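Local coordinates for oxidoreductase, NAD-binding/iron-sulfur cluster-binding protein (Nitratireductor pacificus pht-3B, PDB 6ZXU) that acts as a catabolic reductive dehalogenase, carrying cobalamin and two iron-sulfur clusters with which it probably strips halogen from organic substrates, at residues Thr141-Phe146 and Leu234-Thr239; Glu328-Glu333 and Arg579-Lys584; Gly151-Ala156 and Trp163-Asn168. All blocks are in the same frame, centred on the assembly; numbering follows the deposited sequence.

Contact 1. Residues Thr141-Phe146 and Leu234-Thr239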
loop_
_atom_site.group_PDB
_atom_site.type_symbol
_atom_site.label_atom_id
_atom_site.label_comp_id
_atom_site.label_asym_id
_atom_site.label_seq_id
_atom_site.Cartn_x
_atom_site.Cartn_y
_atom_site.Cartn_z
ATOM N N THR A 141 -6.211 -31.314 -0.701
ATOM C CA THR A 141 -5.198 -32.102 0.064
ATOM C C THR A 141 -4.205 -31.290 0.970
ATOM O O THR A 141 -3.442 -31.858 1.750
ATOM C CB THR A 141 -4.367 -32.831 -0.980
ATOM O OG1 THR A 141 -3.872 -31.900 -1.957
ATOM C CG2 THR A 141 -5.225 -33.877 -1.711
ATOM N N HIS A 142 -4.219 -29.965 0.820
ATOM C CA HIS A 142 -3.297 -29.073 1.466
ATOM C C HIS A 142 -3.947 -27.826 1.980
ATOM O O HIS A 142 -4.964 -27.391 1.443
ATOM C CB HIS A 142 -2.174 -28.732 0.490
ATOM C CG HIS A 142 -1.281 -29.898 0.191
ATOM N ND1 HIS A 142 -1.546 -30.786 -0.848
ATOM C CD2 HIS A 142 -0.118 -30.317 0.766
ATOM C CE1 HIS A 142 -0.581 -31.699 -0.898
ATOM N NE2 HIS A 142 0.306 -31.423 0.056
ATOM N N ALA A 143 -3.347 -27.277 3.045
ATOM C CA ALA A 143 -3.771 -26.081 3.644
ATOM C C ALA A 143 -2.549 -25.121 3.800
ATOM O O ALA A 143 -1.500 -25.495 4.337
ATOM C CB ALA A 143 -4.408 -26.327 4.959
ATOM N N LEU A 144 -2.702 -23.907 3.260
ATOM C CA LEU A 144 -1.898 -22.732 3.665
ATOM C C LEU A 144 -2.539 -22.077 4.847
ATOM O O LEU A 144 -3.656 -21.636 4.755
ATOM C CB LEU A 144 -1.793 -21.760 2.533
ATOM C CG LEU A 144 -0.945 -20.532 2.836
ATOM C CD1 LEU A 144 0.484 -20.789 2.560
ATOM C CD2 LEU A 144 -1.415 -19.450 1.897
ATOM N N VAL A 145 -1.807 -22.026 5.988
ATOM C CA VAL A 145 -2.340 -21.506 7.210
ATOM C C VAL A 145 -1.527 -20.253 7.536
ATOM O O VAL A 145 -0.304 -20.250 7.374
ATOM C CB VAL A 145 -2.212 -22.500 8.370
ATOM C CG1 VAL A 145 -2.977 -22.042 9.574
ATOM C CG2 VAL A 145 -2.720 -23.884 7.933
ATOM N N PHE A 146 -2.206 -19.197 7.932
ATOM C CA PHE A 146 -1.532 -17.953 8.299
ATOM C C PHE A 146 -2.185 -17.301 9.463
ATOM O O PHE A 146 -3.373 -17.480 9.708
ATOM C CB PHE A 146 -1.404 -17.021 7.140
ATOM C CG PHE A 146 -2.720 -16.569 6.610
ATOM C CD1 PHE A 146 -3.375 -15.490 7.237
ATOM C CD2 PHE A 146 -3.272 -17.141 5.496
ATOM C CE1 PHE A 146 -4.567 -15.034 6.725
ATOM C CE2 PHE A 146 -4.526 -16.719 5.020
ATOM C CZ PHE A 146 -5.189 -15.674 5.655
ATOM N N LEU A 234 -6.618 -16.448 12.711
ATOM C CA LEU A 234 -6.197 -17.344 11.621
ATOM C C LEU A 234 -7.009 -17.258 10.353
ATOM O O LEU A 234 -8.192 -16.992 10.396
ATOM C CB LEU A 234 -6.287 -18.797 12.068
ATOM C CG LEU A 234 -5.437 -19.156 13.276
ATOM C CD1 LEU A 234 -5.920 -20.506 13.851
ATOM C CD2 LEU A 234 -3.972 -19.231 12.855
ATOM N N GLY A 235 -6.332 -17.453 9.222
ATOM C CA GLY A 235 -6.961 -17.693 7.955
ATOM C C GLY A 235 -6.305 -18.944 7.360
ATOM O O GLY A 235 -5.171 -19.273 7.676
ATOM N N VAL A 236 -7.033 -19.627 6.488
ATOM C CA VAL A 236 -6.597 -20.867 5.807
ATOM C C VAL A 236 -7.053 -20.815 4.363
ATOM O O VAL A 236 -8.131 -20.315 4.031
ATOM C CB VAL A 236 -7.171 -22.118 6.484
ATOM C CG1 VAL A 236 -6.835 -23.340 5.664
ATOM C CG2 VAL A 236 -6.665 -22.237 7.917
ATOM N N VAL A 237 -6.192 -21.261 3.486
ATOM C CA VAL A 237 -6.600 -21.582 2.134
ATOM C C VAL A 237 -6.390 -23.105 1.937
ATOM O O VAL A 237 -5.264 -23.613 2.043
ATOM C CB VAL A 237 -5.778 -20.815 1.101
ATOM C CG1 VAL A 237 -6.166 -21.220 -0.296
ATOM C CG2 VAL A 237 -5.962 -19.288 1.291
ATOM N N THR A 238 -7.474 -23.840 1.627
ATOM C CA THR A 238 -7.383 -25.247 1.333
ATOM C C THR A 238 -7.397 -25.386 -0.174
ATOM O O THR A 238 -8.077 -24.629 -0.894
ATOM C CB THR A 238 -8.533 -26.073 1.932
ATOM O OG1 THR A 238 -9.791 -25.561 1.438
ATOM C CG2 THR A 238 -8.495 -26.012 3.430
ATOM N N THR A 239 -6.665 -26.347 -0.683
ATOM C CA THR A 239 -6.565 -26.535 -2.119
ATOM C C THR A 239 -6.027 -27.940 -2.451
ATOM O O THR A 239 -5.484 -28.636 -1.586
ATOM C CB THR A 239 -5.640 -25.441 -2.733
ATOM O OG1 THR A 239 -5.560 -25.580 -4.154
ATOM C CG2 THR A 239 -4.227 -25.531 -2.193
#

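Contact 2. Residues Glu328-Glu333 and Arg579-Lys584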
loop_
_atom_site.group_PDB
_atom_site.type_symbol
_atom_site.label_atom_id
_atom_site.label_comp_id
_atom_site.label_asym_id
_atom_site.label_seq_id
_atom_site.Cartn_x
_atom_site.Cartn_y
_atom_site.Cartn_z
ATOM N N GLU A 328 -5.784 4.004 -30.102
ATOM C CA GLU A 328 -6.546 2.741 -29.973
ATOM C C GLU A 328 -5.883 1.813 -29.033
ATOM O O GLU A 328 -6.568 1.164 -28.228
ATOM C CB GLU A 328 -6.742 2.024 -31.372
ATOM N N LYS A 329 -4.569 1.684 -29.099
ATOM C CA LYS A 329 -3.906 0.651 -28.231
ATOM C C LYS A 329 -4.091 0.921 -26.758
ATOM O O LYS A 329 -4.469 -0.005 -25.948
ATOM C CB LYS A 329 -2.425 0.501 -28.540
ATOM C CG LYS A 329 -1.884 -0.809 -27.959
ATOM C CD LYS A 329 -0.382 -0.986 -28.161
ATOM C CE LYS A 329 0.054 -1.780 -29.427
ATOM N NZ LYS A 329 1.527 -2.104 -29.334
ATOM N N ALA A 330 -3.911 2.207 -26.392
ATOM C CA ALA A 330 -4.138 2.597 -25.008
ATOM C C ALA A 330 -5.594 2.331 -24.546
ATOM O O ALA A 330 -5.845 1.862 -23.419
ATOM C CB ALA A 330 -3.763 4.040 -24.848
ATOM N N LYS A 331 -6.547 2.601 -25.423
ATOM C CA LYS A 331 -7.951 2.309 -25.153
ATOM C C LYS A 331 -8.199 0.798 -24.936
ATOM O O LYS A 331 -8.869 0.382 -23.970
ATOM C CB LYS A 331 -8.785 2.853 -26.296
ATOM C CG LYS A 331 -10.261 2.802 -26.045
ATOM C CD LYS A 331 -10.983 3.265 -27.306
ATOM C CE LYS A 331 -12.480 2.967 -27.171
ATOM N NZ LYS A 331 -13.354 3.545 -28.282
ATOM N N GLN A 332 -7.655 -0.005 -25.825
ATOM C CA GLN A 332 -7.840 -1.469 -25.771
ATOM C C GLN A 332 -7.237 -2.029 -24.470
ATOM O O GLN A 332 -7.812 -2.974 -23.891
ATOM C CB GLN A 332 -7.177 -2.222 -26.977
ATOM N N GLU A 333 -6.106 -1.455 -24.022
ATOM C CA GLU A 333 -5.372 -2.025 -22.881
ATOM C C GLU A 333 -5.721 -1.449 -21.545
ATOM O O GLU A 333 -5.329 -2.019 -20.514
ATOM C CB GLU A 333 -3.895 -1.926 -23.103
ATOM C CG GLU A 333 -3.402 -2.957 -24.124
ATOM C CD GLU A 333 -3.538 -4.479 -23.636
ATOM O OE1 GLU A 333 -3.036 -4.894 -22.526
ATOM O OE2 GLU A 333 -4.214 -5.273 -24.369
ATOM N N ARG A 579 2.900 2.746 -19.100
ATOM C CA ARG A 579 2.275 1.905 -18.112
ATOM C C ARG A 579 1.101 1.065 -18.675
ATOM O O ARG A 579 0.970 -0.122 -18.361
ATOM C CB ARG A 579 1.789 2.752 -16.933
ATOM C CG ARG A 579 2.876 3.446 -16.162
ATOM C CD ARG A 579 2.426 4.091 -14.832
ATOM N NE ARG A 579 2.150 3.094 -13.842
ATOM C CZ ARG A 579 1.126 3.069 -13.048
ATOM N NH1 ARG A 579 1.025 2.116 -12.149
ATOM N NH2 ARG A 579 0.250 4.031 -13.082
ATOM N N VAL A 580 0.233 1.685 -19.493
ATOM C CA VAL A 580 -0.960 1.024 -20.024
ATOM C C VAL A 580 -0.569 -0.035 -21.069
ATOM O O VAL A 580 -1.154 -1.106 -21.113
ATOM C CB VAL A 580 -1.930 2.032 -20.619
ATOM C CG1 VAL A 580 -3.058 1.381 -21.396
ATOM C CG2 VAL A 580 -2.527 2.867 -19.450
ATOM N N THR A 581 0.398 0.304 -21.904
ATOM C CA THR A 581 0.676 -0.499 -23.100
ATOM C C THR A 581 1.987 -1.320 -23.153
ATOM O O THR A 581 2.128 -2.134 -24.026
ATOM C CB THR A 581 0.616 0.318 -24.427
ATOM O OG1 THR A 581 1.781 1.087 -24.558
ATOM C CG2 THR A 581 -0.593 1.223 -24.525
ATOM N N GLN A 582 2.965 -1.120 -22.291
ATOM C CA GLN A 582 4.149 -1.946 -22.383
ATOM C C GLN A 582 3.840 -3.417 -22.057
ATOM O O GLN A 582 2.968 -3.725 -21.218
ATOM C CB GLN A 582 5.285 -1.389 -21.544
ATOM C CG GLN A 582 5.121 -1.498 -20.014
ATOM C CD GLN A 582 5.806 -2.737 -19.467
ATOM O OE1 GLN A 582 6.510 -3.436 -20.186
ATOM N NE2 GLN A 582 5.654 -2.969 -18.191
ATOM N N MET A 583 4.510 -4.331 -22.767
ATOM C CA MET A 583 4.107 -5.711 -22.824
ATOM C C MET A 583 5.066 -6.688 -22.120
ATOM O O MET A 583 4.810 -7.888 -22.141
ATOM C CB MET A 583 3.999 -6.160 -24.294
ATOM C CG MET A 583 2.969 -5.385 -25.082
ATOM S SD MET A 583 2.933 -5.824 -26.884
ATOM C CE MET A 583 4.474 -5.027 -27.499
ATOM N N LYS A 584 6.130 -6.174 -21.496
ATOM C CA LYS A 584 7.078 -6.996 -20.780
ATOM C C LYS A 584 6.900 -6.901 -19.250
ATOM O O LYS A 584 7.801 -7.179 -18.472
ATOM C CB LYS A 584 8.469 -6.736 -21.245
ATOM C CG LYS A 584 8.634 -6.709 -22.765
ATOM C CD LYS A 584 9.929 -7.223 -23.293
ATOM C CE LYS A 584 11.112 -6.425 -22.911
ATOM N NZ LYS A 584 12.401 -7.220 -22.951
HETATM O O HOH W 1 2.631 -2.171 -26.966
HETATM O O HOH W 2 -0.956 -3.810 -21.423
#

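Contact 3. Residues Gly151-Ala156 and Trp163-Asn168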
loop_
_atom_site.group_PDB
_atom_site.type_symbol
_atom_site.label_atom_id
_atom_site.label_comp_id
_atom_site.label_asym_id
_atom_site.label_seq_id
_atom_site.Cartn_x
_atom_site.Cartn_y
_atom_site.Cartn_z
ATOM N N GLY A 151 -3.852 -6.027 16.481
ATOM C CA GLY A 151 -3.331 -4.648 16.475
ATOM C C GLY A 151 -3.004 -4.150 17.858
ATOM O O GLY A 151 -3.612 -4.561 18.852
ATOM N N ARG A 152 -2.078 -3.195 17.927
ATOM C CA ARG A 152 -1.884 -2.419 19.134
ATOM C C ARG A 152 -3.114 -1.545 19.407
ATOM O O ARG A 152 -3.737 -1.014 18.473
ATOM C CB ARG A 152 -0.700 -1.471 19.000
ATOM C CG ARG A 152 0.657 -2.126 19.016
ATOM C CD ARG A 152 1.768 -1.061 18.943
ATOM N NE ARG A 152 1.722 -0.206 20.094
ATOM C CZ ARG A 152 2.149 1.066 20.136
ATOM N NH1 ARG A 152 2.716 1.632 19.097
ATOM N NH2 ARG A 152 1.989 1.769 21.229
ATOM N N GLU A 153 -3.474 -1.410 20.665
ATOM C CA GLU A 153 -4.612 -0.568 21.014
ATOM C C GLU A 153 -4.123 0.627 21.855
ATOM O O GLU A 153 -3.080 0.580 22.475
ATOM C CB GLU A 153 -5.659 -1.349 21.800
ATOM C CG GLU A 153 -6.080 -2.675 21.170
ATOM C CD GLU A 153 -7.240 -3.380 21.956
ATOM O OE1 GLU A 153 -7.832 -2.702 22.855
ATOM O OE2 GLU A 153 -7.614 -4.577 21.661
ATOM N N PRO A 154 -4.870 1.737 21.827
ATOM C CA PRO A 154 -4.568 2.834 22.690
ATOM C C PRO A 154 -4.652 2.407 24.189
ATOM O O PRO A 154 -5.462 1.531 24.542
ATOM C CB PRO A 154 -5.669 3.828 22.377
ATOM C CG PRO A 154 -6.239 3.441 21.112
ATOM C CD PRO A 154 -6.103 1.964 21.074
ATOM N N GLU A 155 -3.856 3.053 25.008
ATOM C CA GLU A 155 -3.907 2.857 26.450
ATOM C C GLU A 155 -5.148 3.499 27.000
ATOM O O GLU A 155 -5.821 4.337 26.348
ATOM C CB GLU A 155 -2.667 3.457 27.147
ATOM C CG GLU A 155 -1.329 2.960 26.575
ATOM C CD GLU A 155 -1.055 1.447 26.854
ATOM O OE1 GLU A 155 -0.577 1.106 27.985
ATOM O OE2 GLU A 155 -1.294 0.582 25.930
ATOM N N ALA A 156 -5.453 3.115 28.228
ATOM C CA ALA A 156 -6.568 3.705 28.961
ATOM C C ALA A 156 -6.481 5.239 29.013
ATOM O O ALA A 156 -5.419 5.808 29.309
ATOM C CB ALA A 156 -6.603 3.161 30.387
ATOM N N TRP A 163 -13.272 3.617 20.953
ATOM C CA TRP A 163 -13.557 3.197 19.590
ATOM C C TRP A 163 -13.023 1.788 19.279
ATOM O O TRP A 163 -13.563 1.082 18.457
ATOM C CB TRP A 163 -12.940 4.138 18.596
ATOM C CG TRP A 163 -13.389 5.580 18.654
ATOM C CD1 TRP A 163 -14.308 6.120 19.503
ATOM C CD2 TRP A 163 -12.958 6.632 17.799
ATOM N NE1 TRP A 163 -14.457 7.447 19.241
ATOM C CE2 TRP A 163 -13.632 7.795 18.203
ATOM C CE3 TRP A 163 -12.001 6.734 16.784
ATOM C CZ2 TRP A 163 -13.383 9.052 17.614
ATOM C CZ3 TRP A 163 -11.789 7.978 16.149
ATOM C CH2 TRP A 163 -12.501 9.114 16.564
ATOM N N ILE A 164 -11.959 1.391 19.953
ATOM C CA ILE A 164 -11.135 0.255 19.559
ATOM C C ILE A 164 -11.227 -0.920 20.511
ATOM O O ILE A 164 -11.156 -2.066 20.066
ATOM C CB ILE A 164 -9.649 0.736 19.417
ATOM C CG1 ILE A 164 -9.506 1.574 18.172
ATOM C CG2 ILE A 164 -8.647 -0.399 19.388
ATOM C CD1 ILE A 164 -8.295 2.477 18.173
ATOM N N ARG A 165 -11.408 -0.637 21.785
ATOM C CA ARG A 165 -11.443 -1.696 22.821
ATOM C C ARG A 165 -12.457 -2.783 22.540
ATOM O O ARG A 165 -13.584 -2.479 22.169
ATOM C CB ARG A 165 -11.709 -1.083 24.202
ATOM C CG ARG A 165 -11.308 -2.032 25.333
ATOM C CD ARG A 165 -10.649 -1.257 26.469
ATOM N NE ARG A 165 -9.302 -0.727 26.105
ATOM C CZ ARG A 165 -8.675 0.299 26.723
ATOM N NH1 ARG A 165 -9.242 0.943 27.781
ATOM N NH2 ARG A 165 -7.463 0.699 26.263
ATOM N N GLY A 166 -12.016 -4.030 22.595
ATOM C CA GLY A 166 -12.872 -5.132 22.315
ATOM C C GLY A 166 -13.099 -5.472 20.846
ATOM O O GLY A 166 -13.865 -6.375 20.553
ATOM N N THR A 167 -12.448 -4.778 19.908
ATOM C CA THR A 167 -12.683 -5.016 18.489
ATOM C C THR A 167 -11.529 -5.784 17.788
ATOM O O THR A 167 -11.588 -5.994 16.606
ATOM C CB THR A 167 -12.850 -3.689 17.725
ATOM O OG1 THR A 167 -11.593 -2.987 17.726
ATOM C CG2 THR A 167 -13.937 -2.829 18.362
ATOM N N ASN A 168 -10.597 -6.282 18.532
ATOM C CA ASN A 168 -9.376 -6.774 17.913
ATOM C C ASN A 168 -9.547 -8.067 17.172
ATOM O O ASN A 168 -9.057 -8.239 16.061
ATOM C CB ASN A 168 -8.285 -6.868 18.967
ATOM C CG ASN A 168 -6.953 -6.369 18.464
ATOM O OD1 ASN A 168 -6.621 -6.497 17.277
ATOM N ND2 ASN A 168 -6.210 -5.777 19.324
HETATM O O HOH W 3 -9.657 -5.363 23.951
#

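Contact 1. Residues Thr141-Phe146 and Leu234-Thr239
The ring of Phe146 lies over Gly235, whose CA stands 3.9 Å from the centroid of the Phe146 ring in a CH-pi contact. Phe146 CG sits between its backbone N and carbonyl carbon (chi1 63°), which swings the ring back across the neighbouring strand; glycine suits the place because a CB there would collide with Phe146 CZ. The same two residues form a hydrogen-bonded pair, Phe146 N to Gly235 O and Gly235 N to Phe146 O both measuring 3.0 Å, and Leu144 with Val237 repeats the pattern. In the alternating non-hydrogen-bonded pair Val145 and Val236 lie side by side, CG1 of the former 4.0 Å from CG2 of the latter. At the far end Thr239 O takes two donors: Thr141 N at 2.9 Å, from above the carbonyl plane, and His142 N at 3.0 Å, nearly head-on. This is a classic beta bulge.

Farther out, apolar Leu144, Phe146 and Val237 suit the face toward helix 168-190, and branched aliphatic Val145, Leu234 and Val236 the face toward helix 206-212. The pair forms the centre of a four-stranded antiparallel sheet covered by helices on its two faces, an alpha/beta sandwich.

Contact 2. Residues Glu328-Glu333 and Arg579-Lys584
The last turn of helix 572-581, in the iron-sulfur part of the chain, meets the short helix 328-333 here, with Val580 and Thr581 set against Ala330, Glu333 and Lys329. Val580 points at the short helix: its CG1, anti to the backbone N (chi1 170°), comes 3.5 Å from Ala330 O and also touches Glu333 CB. In return Glu333 CB lies 3.5 Å from Val580 O. Beside them Thr581 CG2 rests 3.8 Å from Ala330 CA, an approach that the small alanine allows, while the hydroxyl of Thr581 turns back to Lys577 O within its own helix. Lys329 crosses Thr581 at about a right angle, its CD 4.1 Å from Thr581 CB, and a bend at chi3 (-94°) carries NZ to a water that bridges to Thr581 O.

No direct hydrogen bond joins the segments; two waters do so. That first one accepts from Lys329 NZ at 2.6 Å, and the other donates both to Glu333 OE1 and, at 2.7 Å, to Val580 O. Next to Val580, Arg579 touches both cobalamin and an iron-sulfur cluster.

Two carbonyls at the C-terminal end of the longer helix are thus satisfied through water. The lysine charge would probably suit the partial negative charge of that end; the carboxylate of Glu333 would not, but its salt bridge with Arg336 probably offsets it.

Contact 3. Residues Gly151-Ala156 and Trp163-Asn168
Asn168, in the first turn of helix 168-190, reaches across to Gly151 and Glu153 of the loop that follows strand 142-149. Between helix 161-164 and the longer helix the chain reverses in a type II beta turn, Ile164 to Thr167, whose Gly166 has backbone angles that favour glycine.

Hydrogen bonds come first. The amide of Asn168 pairs with the backbone of Gly151 in both directions: Asn168 OD1 accepts from Gly151 N at 2.9 Å, in the carbonyl plane and on a lone pair, while Asn168 ND2 donates to Gly151 O at 2.9 Å almost within its own amide plane and nearly straight (169°). The same ND2 gives a further bond to Glu153 OE2 at 3.0 Å, on the anti lone pair of the carboxylate. Three bonds therefore fix the rotation of the amide. A leucine here would lack both the donor and the acceptor, and would probably leave Gly151 N, Gly151 O and the Glu153 carboxylate without these partners.

The charged Arg165 bends at chi2 and chi3, which brings the edge of its guanidinium to the loop backbone, NH2 2.8 Å from Pro154 O. The guanidinium is nearly coplanar with the Glu153 carboxylate (21°), but Glu153 OE1 stays 4.1 Å from Arg165 NE, too far for a salt bridge.

Apolar packing lies alongside. The Pro154 ring meets Ile164, CD to CD1 at 3.7 Å, and Ile164 CG2 touches Glu153 CG; Tyr389 of helix 376-390 also packs on Ile164.

Within the turn, Ile164 O accepts from Thr167 N and, at only 2.6 Å, from Thr167 OG1, and a water that accepts from Gly166 N at 3.0 Å also lies within hydrogen-bonding distance of Glu153 OE2.

In the fold
From the N terminus, strand 142-149 supplies the first side of contact 1 and runs on into the loop that opens contact 3. That contact closes after only a few residues, returning the chain through helix 161-164 to the start of helix 168-190, so it is a small loop wholly within the larger one that contact 1 closes when strand 232-239 pairs with 142-149. The two lie about 9 Å apart at their nearest atoms and do not touch. Contact 2 follows in series, joining the short helix 328-333 to the C-terminal end of helix 572-581, in the iron-sulfur part, across 245 intervening residues. Its centre is about 45 Å from that of contact 3, on opposite sides of the chain's centre, and it alone adjoins the cofactors.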